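Local coordinates for protein hydrazine synthase gamma subunit (Candidatus Kuenenia stuttgartiensis, PDB 5C2V) that reduces nitric oxide to hydroxylamine as the diheme gamma subunit of the hydrazine synthase complex, which condenses nitric oxide with ammonium to form hydrazine, at residues G249-V253 with K254-T258. Residues are numbered along the deposited sequence; the frame is centred on the assembly and turned at random.
Sequences GLDLV and KEFDT. With CA (calcium ion), chain T; HEC (heme c), chain B.
Phe256 turns its ring back along the chain to meet Asp251 and Val253, five and three residues earlier. The carboxylate of Asp251 arrives at the ring's edge, near the ring plane, with OD2 3.6 Å from CZ of Phe256. The two flat groups stand nearly upright to each other, their planes 77° apart. That oxygen is also gripped by hydrogen bonds from His272 NE2 and Arg213 N, so this buried oxygen has two hydrogen-bond donors. His272 stacks on Phe256 as well, linking acid and ring through a shared neighbour. Val253 adds an apolar touch, its CG2 methyl lying 3.9 Å from CE1 of Phe256, while its carbonyl O approaches CZ obliquely. With CG of Phe256 anti to its own carbonyl carbon (chi1 -49°), the ring also reaches a propionate of heme c, whose O1D sits 3.5 Å from CD2.

Further along, Thr258 lays its CG2 3.7 Å from the heme methyl CMD. Between these two heme neighbours, Asp257 sends its carboxylate to a calcium ion, bound through OD2 at 2.4 Å; OD1 accepts from a calcium-bound water. Leu100 and Pro102 complete the protein ligands with their carbonyl oxygens. The loop thus leads into strand 256-257, paired antiparallel with strand 206-207, where consecutive residues serve the heme pocket and the calcium site in the cytochrome c domain.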
# COMPACT_ATOMS: atom_id res chain seq x y z
N GLY C 249 22.58 22.00 -37.91
CA GLY C 249 22.63 23.08 -36.94
C GLY C 249 21.88 24.33 -37.36
O GLY C 249 21.55 24.51 -38.54
N LEU C 250 21.59 25.19 -36.39
CA LEU C 250 20.99 26.49 -36.67
C LEU C 250 21.82 27.59 -36.02
O LEU C 250 21.83 27.73 -34.80
CB LEU C 250 19.55 26.55 -36.16
CG LEU C 250 18.55 25.59 -36.80
CD1 LEU C 250 17.22 25.61 -36.06
CD2 LEU C 250 18.36 25.96 -38.25
N ASP C 251 22.48 28.40 -36.84
CA ASP C 251 23.34 29.47 -36.33
C ASP C 251 22.60 30.80 -36.28
O ASP C 251 21.76 31.10 -37.13
CB ASP C 251 24.60 29.61 -37.19
CG ASP C 251 25.59 28.48 -36.96
OD1 ASP C 251 25.52 27.83 -35.90
OD2 ASP C 251 26.45 28.27 -37.84
N LEU C 252 22.91 31.60 -35.26
CA LEU C 252 22.31 32.92 -35.14
C LEU C 252 23.06 33.95 -35.98
O LEU C 252 22.57 35.05 -36.21
CB LEU C 252 22.27 33.36 -33.67
CG LEU C 252 20.94 33.14 -32.94
CD1 LEU C 252 20.52 31.68 -32.98
CD2 LEU C 252 21.02 33.65 -31.51
N VAL C 253 24.26 33.59 -36.43
CA VAL C 253 25.07 34.47 -37.28
C VAL C 253 25.70 33.71 -38.44
O VAL C 253 25.94 32.50 -38.34
CB VAL C 253 26.19 35.18 -36.48
CG1 VAL C 253 25.60 36.06 -35.39
CG2 VAL C 253 27.15 34.16 -35.90
N LYS C 254 25.95 34.40 -39.54
CA LYS C 254 26.58 33.79 -40.71
C LYS C 254 28.10 33.97 -40.75
O LYS C 254 28.78 33.33 -41.55
CB LYS C 254 25.98 34.35 -41.99
CG LYS C 254 24.47 34.37 -42.01
CD LYS C 254 23.95 34.96 -43.31
CE LYS C 254 22.43 34.98 -43.34
NZ LYS C 254 21.91 35.49 -44.63
N GLU C 255 28.64 34.82 -39.88
CA GLU C 255 30.05 35.19 -39.96
C GLU C 255 30.79 34.91 -38.66
O GLU C 255 30.21 34.98 -37.58
CB GLU C 255 30.20 36.66 -40.35
CG GLU C 255 29.57 37.02 -41.69
CD GLU C 255 29.82 38.46 -42.08
OE1 GLU C 255 30.36 39.22 -41.25
OE2 GLU C 255 29.47 38.83 -43.22
N PHE C 256 32.08 34.60 -38.77
CA PHE C 256 32.85 34.16 -37.60
C PHE C 256 34.27 34.73 -37.55
O PHE C 256 34.87 35.03 -38.58
CB PHE C 256 32.91 32.63 -37.57
CG PHE C 256 31.58 31.97 -37.75
CD1 PHE C 256 30.71 31.81 -36.68
CD2 PHE C 256 31.19 31.50 -39.00
CE1 PHE C 256 29.48 31.21 -36.85
CE2 PHE C 256 29.96 30.89 -39.17
CZ PHE C 256 29.11 30.75 -38.10
N ASP C 257 34.78 34.86 -36.33
CA ASP C 257 36.16 35.29 -36.11
C ASP C 257 37.14 34.19 -36.51
O ASP C 257 37.01 33.05 -36.07
CB ASP C 257 36.35 35.68 -34.64
CG ASP C 257 37.81 35.80 -34.25
OD1 ASP C 257 38.47 36.77 -34.68
OD2 ASP C 257 38.30 34.94 -33.49
N THR C 258 38.11 34.54 -37.36
CA THR C 258 39.05 33.55 -37.88
C THR C 258 40.05 33.10 -36.82
O THR C 258 40.72 33.91 -36.19
CB THR C 258 39.84 34.11 -39.09
OG1 THR C 258 40.94 34.90 -38.62
CG2 THR C 258 38.94 34.95 -39.97
CA CA T . 40.12 35.58 -32.09
FE HEC B . 40.40 29.65 -43.24
CHA HEC B . 38.91 28.45 -40.39
CHB HEC B . 42.44 26.91 -43.34
CHC HEC B . 41.37 30.48 -46.45
CHD HEC B . 38.67 32.58 -43.01
NA HEC B . 40.62 27.97 -42.10
C1A HEC B . 39.93 27.70 -40.93
C2A HEC B . 40.48 26.48 -40.37
C3A HEC B . 41.45 26.05 -41.18
C4A HEC B . 41.56 26.98 -42.29
CMA HEC B . 42.32 24.79 -40.97
CAA HEC B . 40.03 25.79 -39.06
CBA HEC B . 40.41 26.66 -37.87
CGA HEC B . 39.77 26.13 -36.61
O1A HEC B . 40.19 26.54 -35.50
O2A HEC B . 38.85 25.28 -36.73
NB HEC B . 41.73 28.88 -44.62
C1B HEC B . 42.35 27.65 -44.50
C2B HEC B . 42.87 27.28 -45.80
C3B HEC B . 42.58 28.27 -46.66
C4B HEC B . 41.85 29.30 -45.93
CMB HEC B . 43.64 25.98 -46.11
CAB HEC B . 42.93 28.34 -48.16
CBB HEC B . 42.08 27.31 -48.96
NC HEC B . 40.08 31.24 -44.50
C1C HEC B . 40.57 31.38 -45.79
C2C HEC B . 39.99 32.59 -46.34
C3C HEC B . 39.34 33.23 -45.36
C4C HEC B . 39.32 32.35 -44.20
CMC HEC B . 40.39 33.21 -47.70
CAC HEC B . 38.62 34.60 -45.46
CBC HEC B . 37.40 34.50 -46.40
ND HEC B . 39.04 30.44 -41.86
C1D HEC B . 38.34 31.62 -42.08
C2D HEC B . 37.22 31.67 -41.17
C3D HEC B . 37.30 30.38 -40.35
C4D HEC B . 38.46 29.68 -40.85
CMD HEC B . 36.17 32.80 -41.05
CAD HEC B . 36.35 29.90 -39.23
CBD HEC B . 34.98 29.61 -39.83
CGD HEC B . 34.13 28.87 -38.83
O1D HEC B . 32.98 28.49 -39.18
O2D HEC B . 34.61 28.65 -37.69
O HOH W 1 40.51 37.43 -33.54
O HOH W 2 41.55 34.21 -33.43
O HOH W 3 39.73 33.71 -30.64